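Local coordinates for transketolase (Campylobacter jejuni, PDB 3L84), which is a transketolase, a two-subunit member of the thiamine diphosphate-binding enzyme superfamily, at residues A[59-64]-A[70-75]; A[97-100]-A[105-108]; A[476-481]-A[503-508]; A[483-488]-A[511-516]. All coordinates share one frame; numbering follows the deposited sequence.

Contact 1: A[59-64]-A[70-75]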
# COMPACT_ATOMS: atom_id res chain seq x y z
N ASP A 59 28.03 -5.78 12.27
CA ASP A 59 26.68 -6.31 12.39
C ASP A 59 25.67 -5.17 12.22
O ASP A 59 25.92 -4.04 12.66
CB ASP A 59 26.45 -6.93 13.75
CG ASP A 59 27.22 -8.20 13.99
OD1 ASP A 59 27.70 -8.87 13.03
OD2 ASP A 59 27.39 -8.57 15.17
N ARG A 60 24.55 -5.46 11.59
CA ARG A 60 23.48 -4.48 11.37
C ARG A 60 22.36 -4.79 12.38
O ARG A 60 21.79 -5.87 12.35
CB ARG A 60 22.93 -4.51 9.93
CG ARG A 60 23.92 -4.45 8.74
CD ARG A 60 24.69 -3.19 8.77
NE ARG A 60 25.32 -2.80 7.48
CZ ARG A 60 26.48 -3.25 7.01
NH1 ARG A 60 27.16 -4.19 7.65
NH2 ARG A 60 27.02 -2.73 5.90
N LEU A 61 22.01 -3.83 13.22
CA LEU A 61 20.96 -3.92 14.20
C LEU A 61 19.78 -3.10 13.71
O LEU A 61 19.95 -1.94 13.38
CB LEU A 61 21.44 -3.39 15.54
CG LEU A 61 20.45 -3.30 16.69
CD1 LEU A 61 19.94 -4.68 17.02
CD2 LEU A 61 21.13 -2.60 17.90
N VAL A 62 18.60 -3.70 13.65
CA VAL A 62 17.37 -3.03 13.23
C VAL A 62 16.28 -3.18 14.30
O VAL A 62 15.87 -4.30 14.63
CB VAL A 62 16.82 -3.59 11.93
CG1 VAL A 62 15.49 -2.88 11.51
CG2 VAL A 62 17.85 -3.50 10.78
N PHE A 63 15.77 -2.07 14.81
CA PHE A 63 14.56 -2.04 15.66
C PHE A 63 13.36 -1.89 14.75
O PHE A 63 13.05 -0.77 14.37
CB PHE A 63 14.60 -0.86 16.64
CG PHE A 63 15.40 -1.07 17.89
CD1 PHE A 63 16.71 -1.49 17.85
CD2 PHE A 63 14.87 -0.73 19.13
CE1 PHE A 63 17.46 -1.67 19.06
CE2 PHE A 63 15.60 -0.87 20.30
CZ PHE A 63 16.89 -1.35 20.25
N SER A 64 12.65 -2.95 14.40
CA SER A 64 11.50 -2.80 13.54
C SER A 64 10.37 -2.02 14.20
O SER A 64 9.68 -1.25 13.55
CB SER A 64 11.02 -4.17 13.04
OG SER A 64 10.02 -3.99 12.04
N ALA A 70 13.50 4.93 22.48
CA ALA A 70 14.23 5.34 23.66
C ALA A 70 15.28 4.30 24.07
O ALA A 70 16.36 4.62 24.56
CB ALA A 70 13.25 5.59 24.83
N LEU A 71 14.96 3.04 23.87
CA LEU A 71 15.91 1.97 24.21
C LEU A 71 17.11 1.99 23.26
O LEU A 71 18.26 1.85 23.68
CB LEU A 71 15.24 0.60 24.15
CG LEU A 71 16.11 -0.60 24.51
CD1 LEU A 71 16.53 -0.54 25.98
CD2 LEU A 71 15.41 -1.97 24.21
N LEU A 72 16.85 2.16 21.96
CA LEU A 72 17.93 2.28 20.99
C LEU A 72 18.83 3.45 21.32
O LEU A 72 20.05 3.31 21.36
CB LEU A 72 17.39 2.41 19.57
CG LEU A 72 18.43 2.62 18.45
CD1 LEU A 72 19.43 1.52 18.38
CD2 LEU A 72 17.68 2.81 17.14
N TYR A 73 18.24 4.61 21.59
CA TYR A 73 19.05 5.79 21.90
C TYR A 73 19.86 5.60 23.18
O TYR A 73 21.02 6.00 23.25
CB TYR A 73 18.13 7.00 22.06
CG TYR A 73 17.36 7.41 20.83
CD1 TYR A 73 17.84 7.17 19.58
CD2 TYR A 73 16.14 8.05 20.94
CE1 TYR A 73 17.11 7.57 18.45
CE2 TYR A 73 15.43 8.46 19.85
CZ TYR A 73 15.89 8.21 18.61
OH TYR A 73 15.17 8.61 17.48
N SER A 74 19.26 4.97 24.19
CA SER A 74 20.00 4.68 25.41
C SER A 74 21.24 3.83 25.12
O SER A 74 22.35 4.13 25.61
CB SER A 74 19.10 3.96 26.39
OG SER A 74 18.00 4.75 26.86
N PHE A 75 21.04 2.77 24.33
CA PHE A 75 22.12 1.88 23.95
C PHE A 75 23.20 2.58 23.13
O PHE A 75 24.39 2.39 23.37
CB PHE A 75 21.55 0.69 23.20
CG PHE A 75 22.59 -0.24 22.65
CD1 PHE A 75 23.40 -0.96 23.51
CD2 PHE A 75 22.83 -0.32 21.30
CE1 PHE A 75 24.40 -1.79 23.01
CE2 PHE A 75 23.83 -1.16 20.81
CZ PHE A 75 24.59 -1.89 21.67
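Phe-63 and Leu-72 carry this contact between the parallel-sheet strand 60-63 and helix 69-79, in the alpha/beta fold of the thiamine diphosphate-binding domain. Leu-72 CB sits over one face of the Phe-63 ring. Leu-72 CB lies 3.9 Å from the centroid of the Phe-63 ring, 13° off its normal, a CH-pi contact. Leu-72 CD1 reaches Phe-63 CE1 at 3.8 Å. Leu-71 adds its CD2 methyl, 4.1 Å from Phe-63 CE2. Leu-61, two residues back on the same side of the strand, places CD2 at the edge of the Phe-63 ring, in its plane. The same Leu-61 CD2 methyl approaches Phe-75 CE2 at 4.2 Å. Leu-72 CG lies anti to the backbone N (chi1 177°), which carries CD1 past the rim of the Phe-63 ring while CB stays over its centre. Over strand 60-63 and helix residues 70-75 the axes run roughly antiparallel, at 149°, and approach to 10.3 Å. Further out, Val-62 pairs through its backbone with Tyr-147 and Leu-149 of strand 146-151, and helix 30-42 packs on Leu-71 and Phe-75. On the helix, Ala-70 O accepts from Ser-74 N and from Ser-74 OG, which reach it from opposite faces of the carbonyl plane, the hydroxyl at 2.8 Å.

Contact 2: A[97-100]-A[105-108]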
# COMPACT_ATOMS: atom_id res chain seq x y z
N LYS A 97 18.26 15.35 18.25
CA LYS A 97 18.88 14.15 17.68
C LYS A 97 18.16 12.86 18.09
O LYS A 97 18.58 11.75 17.70
CB LYS A 97 20.35 14.04 18.11
CG LYS A 97 21.24 15.15 17.57
CD LYS A 97 22.72 14.84 17.78
CE LYS A 97 23.59 15.99 17.27
NZ LYS A 97 25.04 15.78 17.55
N THR A 98 17.08 12.99 18.88
CA THR A 98 16.35 11.86 19.44
C THR A 98 14.86 11.96 19.13
O THR A 98 14.03 12.02 20.03
CB THR A 98 16.62 11.77 20.94
OG1 THR A 98 16.45 13.09 21.49
CG2 THR A 98 18.04 11.27 21.21
N PRO A 99 14.48 11.91 17.86
CA PRO A 99 13.09 11.96 17.47
C PRO A 99 12.32 10.71 17.92
O PRO A 99 12.88 9.67 18.24
CB PRO A 99 13.16 12.01 15.93
CG PRO A 99 14.46 11.39 15.58
CD PRO A 99 15.35 11.86 16.67
N GLY A 100 10.99 10.82 17.90
CA GLY A 100 10.13 9.75 18.44
C GLY A 100 10.27 8.40 17.79
O GLY A 100 10.05 7.39 18.46
N SER A 105 19.61 10.38 10.25
CA SER A 105 20.43 11.51 10.63
C SER A 105 21.03 11.37 12.02
O SER A 105 22.04 12.02 12.34
CB SER A 105 19.60 12.79 10.51
OG SER A 105 18.38 12.70 11.20
N THR A 106 20.47 10.50 12.86
CA THR A 106 21.11 10.12 14.11
C THR A 106 22.11 9.02 13.81
O THR A 106 21.79 7.91 13.46
CB THR A 106 20.09 9.65 15.13
OG1 THR A 106 19.10 10.69 15.33
CG2 THR A 106 20.74 9.26 16.46
N LEU A 107 23.38 9.33 14.00
CA LEU A 107 24.45 8.35 13.76
C LEU A 107 24.29 7.09 14.59
O LEU A 107 23.98 7.14 15.80
CB LEU A 107 25.81 8.98 14.08
CG LEU A 107 26.44 9.71 12.90
CD1 LEU A 107 27.46 8.82 12.20
CD2 LEU A 107 25.45 10.27 11.87
N GLY A 108 24.43 5.95 13.93
CA GLY A 108 24.19 4.69 14.55
C GLY A 108 22.86 4.06 14.19
O GLY A 108 22.68 2.88 14.37
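A single side-chain to backbone hydrogen bond joins Thr-106 to Lys-97 within the long connection between helix 85-88 and helix 118-137. Neither 97-100 nor 105-108 is regular helix or strand. Thr-106 OG1 donates to Lys-97 O at 2.6 Å. The hydroxyl stands above the carbonyl plane, 36° out of it, with a C=O...OG1 angle of 135°. It therefore does not lie on a lone pair. Thr-106 OG1 is anti to its own carbonyl carbon (chi1 -57°) and points at the facing loop. Thr-106 CG2 takes the place anti to the backbone N and also comes close, 3.5 Å from Lys-97 O. The carbonyl oxygen is thus met by both branches of one threonine. The bond ties two parts of one irregular loop in the thiamine diphosphate-binding domain, where the chain turns back on itself. The CA atoms of Lys-97 and Thr-106 are 5.8 Å apart. Pro-99 borders the bond, with CD 4.2 Å from Thr-106 OG1. The ring and the threonine side chain pass alongside one another, pointing in opposite senses. The far end of Lys-97 turns off from Thr-106. Leu-83 lies against both Lys-97 and Thr-106. Beyond Pro-99 the loop reaches the subunit interface: Gly-100 N is hydrogen-bonded to Ser-608 OG of the second subunit, and Pro-99 packs on that same serine.

Contact 3: A[476-481]-A[503-508]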
# COMPACT_ATOMS: atom_id res chain seq x y z
N GLY A 476 13.11 8.33 -25.56
CA GLY A 476 14.32 7.77 -25.02
C GLY A 476 15.35 8.78 -24.59
O GLY A 476 16.08 8.53 -23.63
N VAL A 477 15.44 9.87 -25.32
CA VAL A 477 16.40 10.90 -24.99
C VAL A 477 16.04 11.51 -23.61
O VAL A 477 16.90 11.67 -22.73
CB VAL A 477 16.46 11.97 -26.07
CG1 VAL A 477 17.28 13.18 -25.65
CG2 VAL A 477 17.03 11.35 -27.38
N GLU A 478 14.77 11.84 -23.41
CA GLU A 478 14.35 12.32 -22.10
C GLU A 478 14.63 11.26 -21.02
O GLU A 478 14.97 11.60 -19.89
CB GLU A 478 12.87 12.72 -22.08
CG GLU A 478 12.48 13.96 -22.87
CD GLU A 478 11.14 14.53 -22.50
OE1 GLU A 478 10.34 13.88 -21.79
OE2 GLU A 478 10.87 15.68 -22.95
N ASN A 479 14.44 9.99 -21.35
CA ASN A 479 14.67 8.92 -20.39
C ASN A 479 16.12 8.87 -19.92
O ASN A 479 16.41 8.66 -18.74
CB ASN A 479 14.19 7.60 -21.02
CG ASN A 479 14.06 6.42 -20.07
OD1 ASN A 479 14.34 6.47 -18.81
ND2 ASN A 479 13.57 5.37 -20.62
N VAL A 480 17.07 9.07 -20.86
CA VAL A 480 18.49 9.13 -20.55
C VAL A 480 18.78 10.36 -19.67
O VAL A 480 19.49 10.24 -18.65
CB VAL A 480 19.35 9.19 -21.84
CG1 VAL A 480 20.76 9.67 -21.51
CG2 VAL A 480 19.31 7.85 -22.50
N LYS A 481 18.29 11.54 -20.07
CA LYS A 481 18.57 12.75 -19.31
C LYS A 481 18.01 12.63 -17.88
O LYS A 481 18.64 13.11 -16.93
CB LYS A 481 18.01 13.98 -20.04
CG LYS A 481 18.74 14.30 -21.32
CD LYS A 481 18.00 15.35 -22.13
CE LYS A 481 18.70 15.78 -23.40
NZ LYS A 481 17.75 16.67 -24.19
N LYS A 503 6.40 8.56 -29.83
CA LYS A 503 7.12 9.19 -30.93
C LYS A 503 8.30 9.96 -30.43
O LYS A 503 8.24 10.75 -29.51
CB LYS A 503 6.20 10.13 -31.69
CG LYS A 503 4.98 9.46 -32.31
CD LYS A 503 5.28 8.64 -33.58
CE LYS A 503 6.11 9.37 -34.63
NZ LYS A 503 6.23 8.63 -35.96
N ALA A 504 9.42 9.76 -31.08
CA ALA A 504 10.61 10.53 -30.74
C ALA A 504 10.37 12.02 -30.94
O ALA A 504 9.74 12.45 -31.92
CB ALA A 504 11.78 10.06 -31.61
N LEU A 505 10.89 12.84 -30.03
CA LEU A 505 10.77 14.28 -30.09
C LEU A 505 11.89 14.92 -30.90
O LEU A 505 12.95 14.35 -31.12
CB LEU A 505 10.83 14.89 -28.67
CG LEU A 505 9.82 14.37 -27.67
CD1 LEU A 505 10.00 15.10 -26.33
CD2 LEU A 505 8.39 14.53 -28.19
N ASN A 506 11.61 16.13 -31.34
CA ASN A 506 12.65 16.98 -31.85
C ASN A 506 13.44 17.60 -30.69
O ASN A 506 13.03 17.51 -29.53
CB ASN A 506 12.06 18.01 -32.82
CG ASN A 506 11.49 17.34 -34.08
OD1 ASN A 506 12.22 16.69 -34.84
ND2 ASN A 506 10.16 17.42 -34.26
N GLU A 507 14.55 18.25 -30.99
CA GLU A 507 15.43 18.74 -29.94
C GLU A 507 14.82 19.93 -29.18
O GLU A 507 14.00 20.66 -29.72
CB GLU A 507 16.81 19.09 -30.52
CG GLU A 507 17.63 17.83 -30.91
CD GLU A 507 19.13 18.04 -31.02
OE1 GLU A 507 19.91 17.09 -30.69
OE2 GLU A 507 19.54 19.15 -31.45
N PRO A 508 15.23 20.13 -27.92
CA PRO A 508 14.73 21.28 -27.17
C PRO A 508 15.02 22.61 -27.88
O PRO A 508 16.09 22.79 -28.50
CB PRO A 508 15.51 21.21 -25.86
CG PRO A 508 15.91 19.79 -25.74
CD PRO A 508 16.17 19.32 -27.11
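Residues 476-481 form the start of helix 476-488, and the irregular chain 503-508 runs past them, with Leu-505 and Pro-508 directed at the helix. The contact has two separate points. At one, Leu-505 CD1 lies 3.5 Å from Glu-478 OE2 and 4.0 Å from Glu-478 CD. The two side chains cross at about a right angle, with the CD1 methyl against the carboxylate. Glu-478 is extended beyond CG (chi2 -163°), and this brings its carboxylate from the helix surface to the leucine. Glu-478 is buried, and its carboxylate has polar partners: OE2 is hydrogen-bonded to Tyr-518 OH and to Ser-558 OG, and OE1 accepts from Ala-474 N. These bonds fix the rotation of the group beside the methyl. The contact lies where the pyrimidine-binding domain, to which the helix belongs, meets the C-terminal domain. Leu-505 is on the chain that links strand 493-496 of the first to strand 518-521 of the second, and it also packs on Val-537 and Leu-541 of helix 537-549. At the other point, the end of Lys-481 and the Pro-508 ring approach head on, with Lys-481 NZ 3.9 Å from Pro-508 CG. The lysine is extended beyond CG, and its NZ also forms a salt bridge with Asp-512 OD1, consistent with its direction. Glu-507 has the opposite charge, but its OE1 is 6.9 Å from Lys-481 NZ.

Contact 4: A[483-488]-A[511-516]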
# COMPACT_ATOMS: atom_id res chain seq x y z
N TRP A 483 17.76 9.80 -16.11
CA TRP A 483 18.72 8.99 -15.36
C TRP A 483 19.95 9.79 -14.96
O TRP A 483 20.47 9.61 -13.85
CB TRP A 483 19.11 7.75 -16.16
CG TRP A 483 18.21 6.59 -15.87
CD1 TRP A 483 17.20 6.10 -16.65
CD2 TRP A 483 18.21 5.80 -14.67
NE1 TRP A 483 16.61 5.02 -16.02
CE2 TRP A 483 17.20 4.84 -14.80
CE3 TRP A 483 18.95 5.84 -13.49
CZ2 TRP A 483 16.94 3.89 -13.82
CZ3 TRP A 483 18.70 4.91 -12.50
CH2 TRP A 483 17.69 3.94 -12.66
N GLN A 484 20.47 10.63 -15.86
CA GLN A 484 21.65 11.42 -15.52
C GLN A 484 21.36 12.31 -14.31
O GLN A 484 22.18 12.44 -13.42
CB GLN A 484 22.16 12.20 -16.73
CG GLN A 484 22.73 11.28 -17.82
CD GLN A 484 23.02 11.99 -19.11
OE1 GLN A 484 22.19 12.70 -19.63
NE2 GLN A 484 24.24 11.75 -19.65
N ILE A 485 20.18 12.91 -14.28
CA ILE A 485 19.76 13.68 -13.11
C ILE A 485 19.57 12.80 -11.88
O ILE A 485 20.07 13.13 -10.79
CB ILE A 485 18.47 14.46 -13.40
CG1 ILE A 485 18.68 15.46 -14.54
CG2 ILE A 485 17.96 15.16 -12.12
CD1 ILE A 485 17.39 15.83 -15.30
N ALA A 486 18.87 11.69 -12.04
CA ALA A 486 18.58 10.83 -10.90
C ALA A 486 19.84 10.32 -10.21
O ALA A 486 19.90 10.26 -8.97
CB ALA A 486 17.74 9.65 -11.33
N LEU A 487 20.87 9.95 -10.98
CA LEU A 487 22.10 9.46 -10.36
C LEU A 487 22.83 10.52 -9.59
O LEU A 487 23.50 10.17 -8.64
CB LEU A 487 23.02 8.81 -11.41
CG LEU A 487 22.46 7.53 -11.96
CD1 LEU A 487 23.25 7.15 -13.21
CD2 LEU A 487 22.45 6.34 -11.04
N ASN A 488 22.73 11.79 -9.99
CA ASN A 488 23.39 12.90 -9.33
C ASN A 488 22.56 13.52 -8.21
O ASN A 488 23.06 14.30 -7.40
CB ASN A 488 23.78 14.02 -10.32
CG ASN A 488 25.04 13.71 -11.14
OD1 ASN A 488 25.26 14.34 -12.17
ND2 ASN A 488 25.88 12.83 -10.66
N GLY A 511 15.66 25.55 -22.72
CA GLY A 511 15.67 24.70 -21.55
C GLY A 511 15.88 23.23 -21.86
O GLY A 511 16.08 22.85 -23.03
N ASP A 512 15.89 22.38 -20.84
CA ASP A 512 16.05 20.96 -21.09
C ASP A 512 15.40 20.18 -19.94
O ASP A 512 14.82 20.76 -19.02
CB ASP A 512 17.55 20.59 -21.30
CG ASP A 512 17.75 19.43 -22.27
OD1 ASP A 512 16.89 18.57 -22.43
OD2 ASP A 512 18.84 19.44 -22.93
N VAL A 513 15.59 18.88 -19.94
CA VAL A 513 15.01 18.00 -18.93
C VAL A 513 15.46 18.40 -17.53
O VAL A 513 14.66 18.32 -16.59
CB VAL A 513 15.36 16.53 -19.26
CG1 VAL A 513 14.89 15.57 -18.16
CG2 VAL A 513 14.74 16.09 -20.61
N LYS A 514 16.70 18.89 -17.38
CA LYS A 514 17.22 19.36 -16.09
C LYS A 514 16.37 20.43 -15.43
O LYS A 514 16.43 20.60 -14.20
CB LYS A 514 18.67 19.87 -16.25
CG LYS A 514 18.80 21.14 -17.08
CD LYS A 514 20.22 21.63 -17.26
CE LYS A 514 20.30 22.63 -18.38
NZ LYS A 514 19.28 23.71 -18.39
N ASN A 515 15.61 21.19 -16.23
CA ASN A 515 14.69 22.23 -15.73
C ASN A 515 13.32 21.72 -15.38
O ASN A 515 12.48 22.50 -14.98
CB ASN A 515 14.56 23.34 -16.78
CG ASN A 515 15.89 23.94 -17.16
OD1 ASN A 515 16.46 23.65 -18.24
ND2 ASN A 515 16.43 24.74 -16.28
N GLY A 516 13.07 20.42 -15.57
CA GLY A 516 11.77 19.80 -15.29
C GLY A 516 10.75 19.95 -16.41
O GLY A 516 10.06 19.00 -16.74
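Ile-485 has CG1 anti to its carbonyl carbon (chi1 -62°) and CD1 carried onward (chi2 154°), so the CD1 methyl is thrust at the 3-10 segment 513-515. Val-513 meets it with CG1, which stands anti to the backbone N (chi1 175°). The two methyls, Ile-485 CD1 and Val-513 CG1, are 3.8 Å apart. Ile-485 CD1 comes closer still to the backbone, 3.6 Å from Lys-514 CA. The methyl thus rests on the main chain in the middle of the 3-10 turn. The Lys-514 side chain turns back to Asn-515.

Bonds within 511-516 hold the turn in shape. Asn-515 OD1 accepts from Asp-512 N at 2.9 Å, in the carbonyl plane and on a lone pair. Asn-515 OD1 also accepts from Lys-514 NZ at 2.8 Å, with the donor tilted from that plane. Val-513 N bonds to Asp-512 OD1 at 2.8 Å, on the anti side of the carboxylate. Val-513 packs on Pro-560 as well. On another side of the helix, Trp-483 stacks on Phe-495 of the sheet. The arrangement is plain apolar packing of a sheet-covering helix of the pyrimidine-binding alpha/beta domain on the linker that leads to strand 518-521 of the C-terminal domain.

Contacts 1 and 2 belong to the thiamine diphosphate-binding domain. They are neighbours, and Tyr-73 OH probably hydrogen-bonds to Pro-99 O at 2.6 Å. Contact 1 is buried and rests on apolar side chains of strand and helix. Contact 2 is also mostly buried, but it rests on one polar bond within a loop and touches the second subunit. Contacts 3 and 4 are partly buried. They share helix 476-488 and the linker after strand 493-496, with centres about 12 Å apart. Contact 3 sets apolar groups against charged ends, whereas contact 4 is methyl packing. Contacts 1 and 3 lie on opposite sides of the chain's centre, their centres about 47 Å apart.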